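Local atomic coordinates of spectinomycin 9-adenylyltransferase (Enterococcus faecalis, PDB entry 6XZ0), a protein that catalyses the ATP-dependent adenylylation of spectinomycin to 9-O-adenylylspectinomycin, giving the bacterium resistance to this antibiotic but not to streptomycin. Residues Lys21-Asn26 / Glu63-Lys68; Asp46-Val51 / Tyr84-Ile89; Ser73-Asp78 / Tyr108-Gln113; Leu130-Tyr135 / Arg164-Ser169. All coordinates share one frame; numbering follows the deposited sequence.

Interaction 1: Lys21-Asn26 / Glu63-Lys68; sequences KHLKNN and EILIQK
Ile64 reaches the ring of His22 with its terminal methyl. Ile64 CD1 lies 3.3 Å from His22 ND1, and it approaches at a slant. The same methyl is also near His22 CB. Ile64 CG1 sits between its own backbone N and carbonyl carbon (chi1 76°), and the extended arm beyond it carries CD1 out to the imidazole. Leu65 is next and works on the buried side. Leu65 CD1 meets Leu23 CD1 at 3.6 Å, and the two side chains cross at about a right angle. Leu65 CD1 also comes within 4.2 Å of His22 CB.

Helix 59-69 is the crossover helix of the beta-alpha-beta unit that runs from strand 47-53 to strand 85-91 in the nucleotidyltransferase domain. The contact sets it beside the end of helix 8-23. Both helices pack on the sheet here. Leu23 also touches Val53, and Leu65 also touches Phe106. Lys24 departs from helical backbone angles, with positive phi, and Asn26 OD1 accepts hydrogen bonds from the backbone N of Ser54 and Glu55.

A turn further along the crossover helix, Lys68 runs across the edge of the imidazole. Lys68 NZ donates to His22 NE2 over 3.2 Å and lies almost in the ring plane, 4° out of it. This use of NE2 as an acceptor would favour a ring without a proton on that nitrogen. One ring face carries Lys21 CG, 4.1 Å above the plane and toward the rim. Lys21 NZ and Lys68 NZ are 5.9 Å apart, and their like charges probably disfavour a protonated His22 further.

Interaction 2: Asp46-Val51 / Tyr84-Ile89; sequences DLDFLV and YIELTI. With SCM (spectinomycin), chain B.
Glu86 O takes the shortest backbone bond of this strand pair, from Phe49 N at 2.8 Å. The CA-H of Asp48 points at the same oxygen, with Asp48 CA 3.2 Å from Glu86 O. Strands 47-51 and 85-89 run parallel, 15° apart, as the two strands of a beta-alpha-beta unit in the nucleotidyltransferase sheet. Four more backbone bonds join them, from Leu47 N to Tyr84 O at one end to Val51 N to Thr88 O at the other.

One face of the pair is apolar. Val51 CG2 packs on Leu87 CD1 at 3.7 Å, and Phe49 turns its ring edge to Ile85 CG2. Helix 8-23 covers part of this face.

Asp48 and Glu86 emerge together on the other face. Glu86 OE1 accepts a hydrogen bond of 3.0 Å from spectinomycin O11. The drug methyl C2M sits over the centre of the Tyr84 ring, 3.7 Å from Tyr84 CG. Asp46 CG meets the edge of that ring.

Asp48 OD1 and Glu86 OE1 are 4.5 Å apart, with Asp46 close by. Such a gathering of carboxylates is consistent with the magnesium-binding acids of related nucleotidyltransferases, and Glu86 also reaches the bound antibiotic.

Interaction 3: Ser73-Asp78 / Tyr108-Gln113; sequences SKKIGD and YGEWLQ. With SCM (spectinomycin), chain B.
Lys75 forms a salt bridge with Glu110, NZ to OE2 at 3.1 Å. It joins two loops of the nucleotidyltransferase domain. Residues 73-78 lie between helix 59-69 and strand 85-91, and they include a type I beta turn from Lys75 to Asp78. Residues 108-113 lead from strand 103-108 through a short 3-10 segment into helix 113-118.

Glu110 is buried, and its carboxylate collects several polar groups. The bend of the Glu110 chain at chi2 (82°) brings the acid to Ser73 and Lys75. Lys75 NZ approaches OE2 from above the carboxylate plane, 64° out of it. Gln113 NE2 donates to the same OE2 at 2.6 Å, nearly along the C-O axis and with OE2 in its own amide plane. Lys75 and Gln113 thus reach OE2 from different directions. Tyr108 OH is a doubtful third partner of OE2, because the modelled distance is too short to trust in detail. The same doubt holds for Ser73 OG at OE1, although a bond there is plausible. Lys75 NZ has a further acceptor in Arg70 O. Ile85 N and Ser73 OG form a weak hydrogen bond.

Ile76 lays CD1 on the backbone of the 3-10 segment, with Ile76 CD1 3.6 Å from Glu110 O.

Trp111 turns the other way, toward the antibiotic. Its first torsion (chi1 73°) turns the indole over the drug. Leu112 and Gly109 lie against one face of the indole. Over the opposite face sits spectinomycin, with its atom C8 3.8 Å above the centre of the Trp111 ring.

Interaction 4: Leu130-Tyr135 / Arg164-Ser169; sequences LTIMLY and RAIMDS
Thr131 meets Ala165 where the two helices come nearest, and Thr131 CA and Ala165 CA are 6.3 Å apart. Thr131 CB lies 3.6 Å from Ala165 CB, and Thr131 CG2 lies 3.7 Å from the same Ala165 CB. The methyl CG2 is anti to the backbone N of Thr131, while OG1 stands beside that N. The small alanine methyl thus meets carbon, and the contact is one of van der Waals packing. His100, from a loop, touches both residues.

Ile132 follows and reaches further. Its CG1 packs against Ala165 CB at 3.9 Å. Its CD1 then extends over the backbone of the second helix, 3.7 Å from Ala165 O. The same methyl meets Ile166 CD1 at 3.9 Å and approaches Ser169 OG. One isoleucine end therefore touches Ala165, its neighbour Ile166 and, one turn later, Ser169.

The axes pass 9.2 Å apart, with an angle of 141° between their directions. Leu130 and Leu134 turn to strand 85-91, where both touch Ile90. Helix 129-139 therefore meets the nucleotidyltransferase sheet as well as helix 159-173, which lies within the C-terminal aminoglycoside adenylyltransferase family region. A nucleotidyltransferase sheet joined to a C-terminal helical part is the layout of AadA-type adenylyltransferases, and this contact lies at the junction.

Overall arrangement
From the N terminus, the chain leaves helix 8-23 and builds strands 27-33 and 47-53 before helix 59-69 returns to close interaction 1. Interaction 2 opens inside that loop and closes at strand 85-91, so the two cross. Interaction 3 opens before interaction 2 closes, and these also cross. Interactions 1 and 3 follow in series, and interaction 4 comes after all of them. Interactions 1 and 2 touch through Leu65 and Ile89. Interactions 2 and 3 meet between Leu87 and Tyr108, and both touch spectinomycin. Helix 129-139 touches strands 47-53 and 85-91, and through interaction 4 it meets helix 159-173 of the C-terminal part.

Interaction 1: Lys21-Asn26 / Glu63-Lys68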
# COMPACT_ATOMS: atom_id res chain seq x y z
N LYS A 21 -18.39 -9.33 10.65
CA LYS A 21 -18.71 -10.33 11.67
C LYS A 21 -17.88 -10.14 12.93
O LYS A 21 -18.40 -10.31 14.04
CB LYS A 21 -18.49 -11.73 11.10
CG LYS A 21 -18.79 -12.85 12.08
CD LYS A 21 -18.38 -14.21 11.52
CE LYS A 21 -18.68 -15.32 12.52
NZ LYS A 21 -20.13 -15.64 12.59
N HIS A 22 -16.60 -9.79 12.80
CA HIS A 22 -15.69 -9.73 13.93
C HIS A 22 -15.41 -8.31 14.40
O HIS A 22 -14.56 -8.10 15.27
CB HIS A 22 -14.39 -10.44 13.59
CG HIS A 22 -14.50 -11.93 13.61
ND1 HIS A 22 -14.54 -12.66 14.78
CD2 HIS A 22 -14.62 -12.83 12.61
CE1 HIS A 22 -14.66 -13.94 14.50
NE2 HIS A 22 -14.71 -14.07 13.18
N LEU A 23 -16.11 -7.32 13.84
CA LEU A 23 -16.04 -5.95 14.34
C LEU A 23 -17.41 -5.36 14.65
O LEU A 23 -17.47 -4.27 15.23
CB LEU A 23 -15.28 -5.05 13.36
CG LEU A 23 -13.79 -5.38 13.20
CD1 LEU A 23 -13.51 -6.38 12.07
CD2 LEU A 23 -12.97 -4.09 13.02
N LYS A 24 -18.50 -6.05 14.31
CA LYS A 24 -19.88 -5.71 14.70
C LYS A 24 -20.14 -4.27 14.25
O LYS A 24 -19.90 -3.95 13.08
CB LYS A 24 -20.05 -6.00 16.19
CG LYS A 24 -21.43 -5.73 16.80
CD LYS A 24 -21.31 -5.20 18.22
CE LYS A 24 -20.75 -3.79 18.24
NZ LYS A 24 -19.86 -3.52 19.40
N ASN A 25 -20.62 -3.38 15.13
CA ASN A 25 -20.97 -2.01 14.80
C ASN A 25 -19.81 -1.04 14.99
O ASN A 25 -19.96 0.15 14.68
CB ASN A 25 -22.15 -1.55 15.66
CG ASN A 25 -23.37 -2.46 15.52
OD1 ASN A 25 -24.23 -2.50 16.40
ND2 ASN A 25 -23.43 -3.20 14.42
N ASN A 26 -18.67 -1.50 15.51
CA ASN A 26 -17.46 -0.69 15.44
C ASN A 26 -17.05 -0.42 14.00
O ASN A 26 -16.32 0.53 13.74
CB ASN A 26 -16.31 -1.38 16.19
CG ASN A 26 -15.12 -0.47 16.41
OD1 ASN A 26 -15.28 0.75 16.50
ND2 ASN A 26 -13.93 -1.05 16.50
N GLU A 63 -5.97 -9.91 16.78
CA GLU A 63 -5.35 -11.21 16.52
C GLU A 63 -6.26 -12.12 15.71
O GLU A 63 -5.79 -12.86 14.85
CB GLU A 63 -4.95 -11.88 17.84
CG GLU A 63 -4.17 -13.17 17.66
CD GLU A 63 -3.79 -13.81 18.98
OE1 GLU A 63 -3.69 -13.08 19.98
OE2 GLU A 63 -3.60 -15.05 19.00
N ILE A 64 -7.57 -12.10 15.98
CA ILE A 64 -8.49 -12.91 15.19
C ILE A 64 -8.57 -12.38 13.77
O ILE A 64 -8.79 -13.15 12.82
CB ILE A 64 -9.88 -12.98 15.85
CG1 ILE A 64 -10.66 -11.68 15.65
CG2 ILE A 64 -9.76 -13.31 17.33
CD1 ILE A 64 -11.90 -11.56 16.52
N LEU A 65 -8.40 -11.07 13.58
CA LEU A 65 -8.36 -10.51 12.23
C LEU A 65 -7.17 -11.04 11.46
O LEU A 65 -7.27 -11.32 10.26
CB LEU A 65 -8.33 -8.98 12.30
CG LEU A 65 -9.59 -8.27 11.82
CD1 LEU A 65 -10.76 -8.57 12.74
CD2 LEU A 65 -9.35 -6.78 11.71
N ILE A 66 -6.02 -11.18 12.13
CA ILE A 66 -4.86 -11.77 11.49
C ILE A 66 -5.13 -13.23 11.14
O ILE A 66 -4.87 -13.67 10.01
CB ILE A 66 -3.62 -11.64 12.40
CG1 ILE A 66 -3.30 -10.17 12.64
CG2 ILE A 66 -2.44 -12.37 11.79
CD1 ILE A 66 -1.91 -9.93 13.13
N GLN A 67 -5.66 -13.99 12.10
CA GLN A 67 -5.76 -15.44 11.91
C GLN A 67 -6.80 -15.81 10.87
O GLN A 67 -6.64 -16.81 10.17
CB GLN A 67 -6.07 -16.11 13.25
CG GLN A 67 -4.98 -15.91 14.30
CD GLN A 67 -5.27 -16.65 15.59
OE1 GLN A 67 -6.42 -16.87 15.94
NE2 GLN A 67 -4.21 -17.04 16.29
N LYS A 68 -7.86 -15.02 10.73
CA LYS A 68 -8.91 -15.36 9.77
C LYS A 68 -8.61 -14.83 8.37
O LYS A 68 -8.96 -15.48 7.38
CB LYS A 68 -10.26 -14.85 10.26
CG LYS A 68 -11.06 -15.94 10.99
CD LYS A 68 -12.45 -15.50 11.35
CE LYS A 68 -13.48 -16.16 10.44
NZ LYS A 68 -14.68 -15.31 10.27

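Interaction 2: Asp46-Val51 / Tyr84-Ile89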
# COMPACT_ATOMS: atom_id res chain seq x y z
N ASP A 46 -3.02 -6.12 -6.74
CA ASP A 46 -3.19 -6.47 -5.34
C ASP A 46 -4.46 -5.83 -4.79
O ASP A 46 -4.95 -4.82 -5.30
CB ASP A 46 -1.98 -6.03 -4.51
CG ASP A 46 -0.70 -6.74 -4.93
OD1 ASP A 46 -0.79 -7.74 -5.67
OD2 ASP A 46 0.39 -6.29 -4.52
N LEU A 47 -4.97 -6.42 -3.71
CA LEU A 47 -6.24 -6.02 -3.10
C LEU A 47 -5.94 -5.16 -1.88
O LEU A 47 -5.64 -5.68 -0.80
CB LEU A 47 -7.06 -7.24 -2.73
CG LEU A 47 -7.66 -8.00 -3.91
CD1 LEU A 47 -8.36 -9.26 -3.44
CD2 LEU A 47 -8.60 -7.11 -4.70
N ASP A 48 -6.05 -3.84 -2.04
CA ASP A 48 -5.77 -2.89 -0.97
C ASP A 48 -7.09 -2.44 -0.36
O ASP A 48 -7.85 -1.68 -0.97
CB ASP A 48 -4.98 -1.70 -1.50
CG ASP A 48 -3.86 -2.11 -2.43
OD1 ASP A 48 -3.08 -3.01 -2.07
OD2 ASP A 48 -3.76 -1.52 -3.53
N PHE A 49 -7.37 -2.91 0.86
CA PHE A 49 -8.57 -2.54 1.59
C PHE A 49 -8.27 -1.41 2.57
O PHE A 49 -7.17 -1.31 3.12
CB PHE A 49 -9.15 -3.73 2.35
CG PHE A 49 -9.69 -4.82 1.46
CD1 PHE A 49 -8.91 -5.93 1.17
CD2 PHE A 49 -10.96 -4.73 0.93
CE1 PHE A 49 -9.40 -6.94 0.36
CE2 PHE A 49 -11.46 -5.74 0.12
CZ PHE A 49 -10.68 -6.84 -0.16
N LEU A 50 -9.27 -0.56 2.79
CA LEU A 50 -9.21 0.47 3.82
C LEU A 50 -10.46 0.34 4.68
O LEU A 50 -11.58 0.32 4.17
CB LEU A 50 -9.12 1.87 3.22
CG LEU A 50 -9.21 3.03 4.21
CD1 LEU A 50 -8.16 2.89 5.31
CD2 LEU A 50 -9.07 4.37 3.51
N VAL A 51 -10.26 0.26 6.00
CA VAL A 51 -11.34 0.02 6.95
C VAL A 51 -11.36 1.16 7.96
O VAL A 51 -10.32 1.53 8.51
CB VAL A 51 -11.16 -1.34 7.66
CG1 VAL A 51 -12.19 -1.50 8.77
CG2 VAL A 51 -11.25 -2.48 6.66
N TYR A 84 -2.16 -10.76 -3.21
CA TYR A 84 -1.91 -10.26 -1.87
C TYR A 84 -3.09 -9.45 -1.36
O TYR A 84 -3.78 -8.76 -2.13
CB TYR A 84 -0.65 -9.39 -1.83
CG TYR A 84 0.62 -10.11 -2.22
CD1 TYR A 84 1.06 -11.23 -1.53
CD2 TYR A 84 1.39 -9.66 -3.29
CE1 TYR A 84 2.22 -11.88 -1.89
CE2 TYR A 84 2.55 -10.30 -3.65
CZ TYR A 84 2.97 -11.41 -2.95
OH TYR A 84 4.13 -12.04 -3.32
N ILE A 85 -3.33 -9.53 -0.06
CA ILE A 85 -4.36 -8.75 0.61
C ILE A 85 -3.67 -7.82 1.60
O ILE A 85 -2.99 -8.28 2.52
CB ILE A 85 -5.40 -9.64 1.30
CG1 ILE A 85 -6.36 -10.22 0.25
CG2 ILE A 85 -6.17 -8.85 2.35
CD1 ILE A 85 -7.44 -11.09 0.83
N GLU A 86 -3.84 -6.52 1.39
CA GLU A 86 -3.25 -5.48 2.23
C GLU A 86 -4.39 -4.63 2.78
O GLU A 86 -5.04 -3.88 2.03
CB GLU A 86 -2.26 -4.63 1.42
CG GLU A 86 -1.09 -4.09 2.21
CD GLU A 86 -0.08 -3.39 1.33
OE1 GLU A 86 0.48 -4.05 0.43
OE2 GLU A 86 0.16 -2.18 1.53
N LEU A 87 -4.65 -4.74 4.08
CA LEU A 87 -5.74 -4.03 4.72
C LEU A 87 -5.19 -3.20 5.87
O LEU A 87 -4.44 -3.71 6.72
CB LEU A 87 -6.82 -5.01 5.22
CG LEU A 87 -8.03 -4.49 6.02
CD1 LEU A 87 -9.19 -5.45 5.85
CD2 LEU A 87 -7.73 -4.34 7.51
N THR A 88 -5.57 -1.93 5.91
CA THR A 88 -5.22 -1.02 6.99
C THR A 88 -6.49 -0.52 7.66
O THR A 88 -7.48 -0.20 6.98
CB THR A 88 -4.39 0.17 6.49
OG1 THR A 88 -5.26 1.22 6.07
CG2 THR A 88 -3.52 -0.25 5.31
N ILE A 89 -6.48 -0.45 8.98
CA ILE A 89 -7.61 0.03 9.77
C ILE A 89 -7.23 1.36 10.40
O ILE A 89 -6.17 1.48 11.03
CB ILE A 89 -8.02 -0.98 10.86
CG1 ILE A 89 -8.45 -2.30 10.23
CG2 ILE A 89 -9.15 -0.41 11.71
CD1 ILE A 89 -9.03 -3.27 11.23
O1 SCM B . 4.12 -6.16 -0.75
C2 SCM B . 4.28 -7.58 -0.94
C2M SCM B . 3.10 -8.25 -0.27
C3 SCM B . 5.62 -8.00 -0.37
C4 SCM B . 6.72 -7.17 -0.97
O4 SCM B . 7.74 -7.68 -1.40
C5 SCM B . 6.45 -5.65 -1.01
O5 SCM B . 7.33 -5.04 -1.89
C6 SCM B . 5.02 -5.38 -1.50
O1B SCM B . 6.70 -5.18 0.31
O2B SCM B . 4.67 -4.05 -1.27
C7 SCM B . 6.26 -3.83 0.51
C8 SCM B . 6.45 -3.47 1.98
N8 SCM B . 7.88 -3.43 2.35
C8M SCM B . 8.36 -4.66 2.97
C9 SCM B . 5.85 -2.10 2.29
O9 SCM B . 6.62 -1.09 1.63
C10 SCM B . 4.39 -2.02 1.86
N10 SCM B . 3.86 -0.71 2.25
C1M SCM B . 3.93 0.30 1.20
C11 SCM B . 4.23 -2.33 0.38
O11 SCM B . 2.85 -2.31 0.02
C12 SCM B . 4.79 -3.72 0.13

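Interaction 3: Ser73-Asp78 / Tyr108-Gln113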
# COMPACT_ATOMS: atom_id res chain seq x y z
N SER A 73 -5.44 -14.95 1.97
CA SER A 73 -4.51 -14.14 1.20
C SER A 73 -3.45 -15.00 0.52
O SER A 73 -3.30 -16.19 0.80
CB SER A 73 -3.86 -13.08 2.10
OG SER A 73 -2.79 -12.44 1.44
N LYS A 74 -2.71 -14.36 -0.38
CA LYS A 74 -1.64 -15.02 -1.12
C LYS A 74 -0.31 -14.84 -0.40
O LYS A 74 0.05 -13.73 -0.01
CB LYS A 74 -1.53 -14.45 -2.53
CG LYS A 74 -0.25 -14.86 -3.26
CD LYS A 74 0.26 -13.77 -4.19
CE LYS A 74 1.50 -14.23 -4.94
NZ LYS A 74 1.89 -13.29 -6.03
N LYS A 75 0.42 -15.94 -0.24
CA LYS A 75 1.76 -15.87 0.34
C LYS A 75 2.77 -15.49 -0.73
O LYS A 75 2.56 -15.70 -1.93
CB LYS A 75 2.13 -17.20 0.99
CG LYS A 75 1.06 -17.72 1.95
CD LYS A 75 0.60 -16.64 2.92
CE LYS A 75 -0.39 -17.18 3.93
NZ LYS A 75 -0.86 -16.11 4.86
N ILE A 76 3.89 -14.90 -0.29
CA ILE A 76 4.83 -14.28 -1.21
C ILE A 76 5.38 -15.29 -2.22
O ILE A 76 5.64 -14.94 -3.38
CB ILE A 76 5.97 -13.59 -0.43
CG1 ILE A 76 5.39 -12.79 0.74
CG2 ILE A 76 6.78 -12.69 -1.34
CD1 ILE A 76 6.44 -12.21 1.66
N GLY A 77 5.56 -16.54 -1.81
CA GLY A 77 6.04 -17.55 -2.73
C GLY A 77 4.97 -18.26 -3.53
O GLY A 77 5.30 -19.04 -4.42
N ASP A 78 3.70 -18.01 -3.23
CA ASP A 78 2.59 -18.69 -3.89
C ASP A 78 2.59 -18.42 -5.39
O ASP A 78 2.38 -17.29 -5.83
CB ASP A 78 1.26 -18.27 -3.28
CG ASP A 78 0.17 -19.30 -3.49
OD1 ASP A 78 -0.82 -19.28 -2.73
OD2 ASP A 78 0.30 -20.13 -4.41
N TYR A 108 -2.70 -5.35 8.07
CA TYR A 108 -2.35 -6.67 7.57
C TYR A 108 -1.47 -6.52 6.33
O TYR A 108 -1.73 -5.68 5.46
CB TYR A 108 -3.58 -7.51 7.22
CG TYR A 108 -3.23 -8.93 6.83
CD1 TYR A 108 -3.14 -9.93 7.78
CD2 TYR A 108 -2.98 -9.27 5.50
CE1 TYR A 108 -2.81 -11.23 7.43
CE2 TYR A 108 -2.65 -10.56 5.14
CZ TYR A 108 -2.57 -11.54 6.11
OH TYR A 108 -2.24 -12.83 5.75
N GLY A 109 -0.43 -7.33 6.27
CA GLY A 109 0.47 -7.37 5.13
C GLY A 109 1.28 -8.64 5.15
O GLY A 109 1.70 -9.09 6.22
N GLU A 110 1.50 -9.25 3.98
CA GLU A 110 2.18 -10.54 3.96
C GLU A 110 3.69 -10.41 4.14
O GLU A 110 4.34 -11.42 4.44
CB GLU A 110 1.85 -11.28 2.66
CG GLU A 110 1.57 -12.75 2.88
CD GLU A 110 0.14 -13.00 3.33
OE1 GLU A 110 -0.75 -13.02 2.47
OE2 GLU A 110 -0.08 -13.17 4.55
N TRP A 111 4.25 -9.21 3.98
CA TRP A 111 5.63 -9.01 4.39
C TRP A 111 5.80 -9.06 5.90
O TRP A 111 6.93 -9.18 6.38
CB TRP A 111 6.16 -7.67 3.85
CG TRP A 111 5.61 -6.46 4.55
CD1 TRP A 111 6.19 -5.79 5.59
CD2 TRP A 111 4.39 -5.77 4.25
NE1 TRP A 111 5.40 -4.73 5.96
CE2 TRP A 111 4.29 -4.70 5.16
CE3 TRP A 111 3.37 -5.97 3.31
CZ2 TRP A 111 3.21 -3.82 5.15
CZ3 TRP A 111 2.30 -5.09 3.31
CH2 TRP A 111 2.23 -4.03 4.22
N LEU A 112 4.70 -8.98 6.65
CA LEU A 112 4.72 -9.06 8.10
C LEU A 112 4.33 -10.44 8.62
O LEU A 112 4.06 -10.58 9.82
CB LEU A 112 3.78 -8.00 8.69
CG LEU A 112 4.20 -6.56 8.42
CD1 LEU A 112 3.16 -5.58 8.93
CD2 LEU A 112 5.55 -6.30 9.06
N GLN A 113 4.30 -11.45 7.75
CA GLN A 113 3.81 -12.76 8.16
C GLN A 113 4.81 -13.48 9.05
O GLN A 113 4.41 -14.15 10.01
CB GLN A 113 3.48 -13.60 6.92
CG GLN A 113 2.63 -14.82 7.23
CD GLN A 113 1.28 -14.44 7.80
OE1 GLN A 113 1.01 -14.65 8.98
NE2 GLN A 113 0.42 -13.89 6.95
O1 SCM B . 4.12 -6.16 -0.75
C2 SCM B . 4.28 -7.58 -0.94
C2M SCM B . 3.10 -8.25 -0.27
C3 SCM B . 5.62 -8.00 -0.37
C4 SCM B . 6.72 -7.17 -0.97
O4 SCM B . 7.74 -7.68 -1.40
C5 SCM B . 6.45 -5.65 -1.01
O5 SCM B . 7.33 -5.04 -1.89
C6 SCM B . 5.02 -5.38 -1.50
O1B SCM B . 6.70 -5.18 0.31
O2B SCM B . 4.67 -4.05 -1.27
C7 SCM B . 6.26 -3.83 0.51
C8 SCM B . 6.45 -3.47 1.98
N8 SCM B . 7.88 -3.43 2.35
C8M SCM B . 8.36 -4.66 2.97
C9 SCM B . 5.85 -2.10 2.29
O9 SCM B . 6.62 -1.09 1.63
C10 SCM B . 4.39 -2.02 1.86
N10 SCM B . 3.86 -0.71 2.25
C1M SCM B . 3.93 0.30 1.20
C11 SCM B . 4.23 -2.33 0.38
O11 SCM B . 2.85 -2.31 0.02
C12 SCM B . 4.79 -3.72 0.13

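Interaction 4: Leu130-Tyr135 / Arg164-Ser169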
# COMPACT_ATOMS: atom_id res chain seq x y z
N LEU A 130 0.72 6.25 5.24
CA LEU A 130 -0.74 6.31 5.27
C LEU A 130 -1.27 7.62 4.69
O LEU A 130 -2.41 7.66 4.21
CB LEU A 130 -1.22 6.11 6.71
CG LEU A 130 -2.71 6.20 7.04
CD1 LEU A 130 -3.51 5.15 6.28
CD2 LEU A 130 -2.93 6.05 8.53
N THR A 131 -0.47 8.69 4.73
CA THR A 131 -0.95 9.98 4.26
C THR A 131 -1.24 9.95 2.76
O THR A 131 -2.28 10.44 2.31
CB THR A 131 0.08 11.07 4.58
OG1 THR A 131 0.13 11.27 6.00
CG2 THR A 131 -0.30 12.38 3.91
N ILE A 132 -0.33 9.37 1.97
CA ILE A 132 -0.57 9.28 0.53
C ILE A 132 -1.66 8.25 0.24
O ILE A 132 -2.37 8.36 -0.77
CB ILE A 132 0.73 8.95 -0.22
CG1 ILE A 132 1.89 9.76 0.36
CG2 ILE A 132 0.58 9.23 -1.71
CD1 ILE A 132 3.23 9.05 0.28
N MET A 133 -1.81 7.24 1.10
CA MET A 133 -2.87 6.26 0.91
C MET A 133 -4.24 6.90 1.02
O MET A 133 -5.08 6.75 0.13
CB MET A 133 -2.72 5.13 1.93
CG MET A 133 -1.32 4.53 2.01
SD MET A 133 -1.29 2.84 2.65
CE MET A 133 -2.78 2.83 3.63
N LEU A 134 -4.48 7.64 2.11
CA LEU A 134 -5.77 8.30 2.28
C LEU A 134 -6.00 9.38 1.23
O LEU A 134 -7.15 9.64 0.85
CB LEU A 134 -5.87 8.91 3.68
CG LEU A 134 -5.69 7.96 4.87
CD1 LEU A 134 -5.29 8.75 6.11
CD2 LEU A 134 -6.96 7.16 5.12
N TYR A 135 -4.93 10.01 0.75
CA TYR A 135 -5.07 11.03 -0.29
C TYR A 135 -5.56 10.41 -1.59
O TYR A 135 -6.52 10.90 -2.21
CB TYR A 135 -3.75 11.76 -0.50
CG TYR A 135 -3.76 12.75 -1.64
CD1 TYR A 135 -4.27 14.03 -1.48
CD2 TYR A 135 -3.26 12.40 -2.89
CE1 TYR A 135 -4.29 14.94 -2.53
CE2 TYR A 135 -3.27 13.30 -3.94
CZ TYR A 135 -3.78 14.56 -3.76
OH TYR A 135 -3.80 15.46 -4.80
N ARG A 164 5.42 16.18 1.65
CA ARG A 164 6.37 15.78 2.68
C ARG A 164 6.23 14.30 3.01
O ARG A 164 7.23 13.62 3.25
CB ARG A 164 6.20 16.63 3.94
CG ARG A 164 7.09 16.19 5.09
CD ARG A 164 7.30 17.30 6.11
NE ARG A 164 6.30 17.24 7.17
CZ ARG A 164 5.13 17.89 7.13
NH1 ARG A 164 4.83 18.65 6.09
NH2 ARG A 164 4.28 17.78 8.14
N ALA A 165 4.99 13.79 3.03
CA ALA A 165 4.79 12.35 3.20
C ALA A 165 5.50 11.57 2.10
O ALA A 165 6.00 10.47 2.33
CB ALA A 165 3.30 12.03 3.21
N ILE A 166 5.52 12.13 0.88
CA ILE A 166 6.29 11.52 -0.20
C ILE A 166 7.76 11.43 0.19
O ILE A 166 8.37 10.36 0.15
CB ILE A 166 6.10 12.33 -1.50
CG1 ILE A 166 4.73 12.04 -2.12
CG2 ILE A 166 7.22 12.03 -2.49
CD1 ILE A 166 4.66 10.77 -2.92
N MET A 167 8.35 12.56 0.59
CA MET A 167 9.79 12.62 0.82
C MET A 167 10.19 12.02 2.17
O MET A 167 11.30 11.49 2.29
CB MET A 167 10.28 14.06 0.71
CG MET A 167 10.02 14.68 -0.65
SD MET A 167 11.34 15.79 -1.19
CE MET A 167 12.74 14.68 -1.16
N ASP A 168 9.33 12.11 3.18
CA ASP A 168 9.63 11.43 4.44
C ASP A 168 9.77 9.93 4.22
O ASP A 168 10.71 9.31 4.73
CB ASP A 168 8.55 11.72 5.48
CG ASP A 168 8.69 13.09 6.10
OD1 ASP A 168 9.77 13.70 5.95
OD2 ASP A 168 7.72 13.56 6.74
N SER A 169 8.86 9.34 3.44
CA SER A 169 9.00 7.95 3.06
C SER A 169 10.10 7.73 2.03
O SER A 169 10.52 6.59 1.82
CB SER A 169 7.67 7.42 2.52
OG SER A 169 6.97 8.43 1.82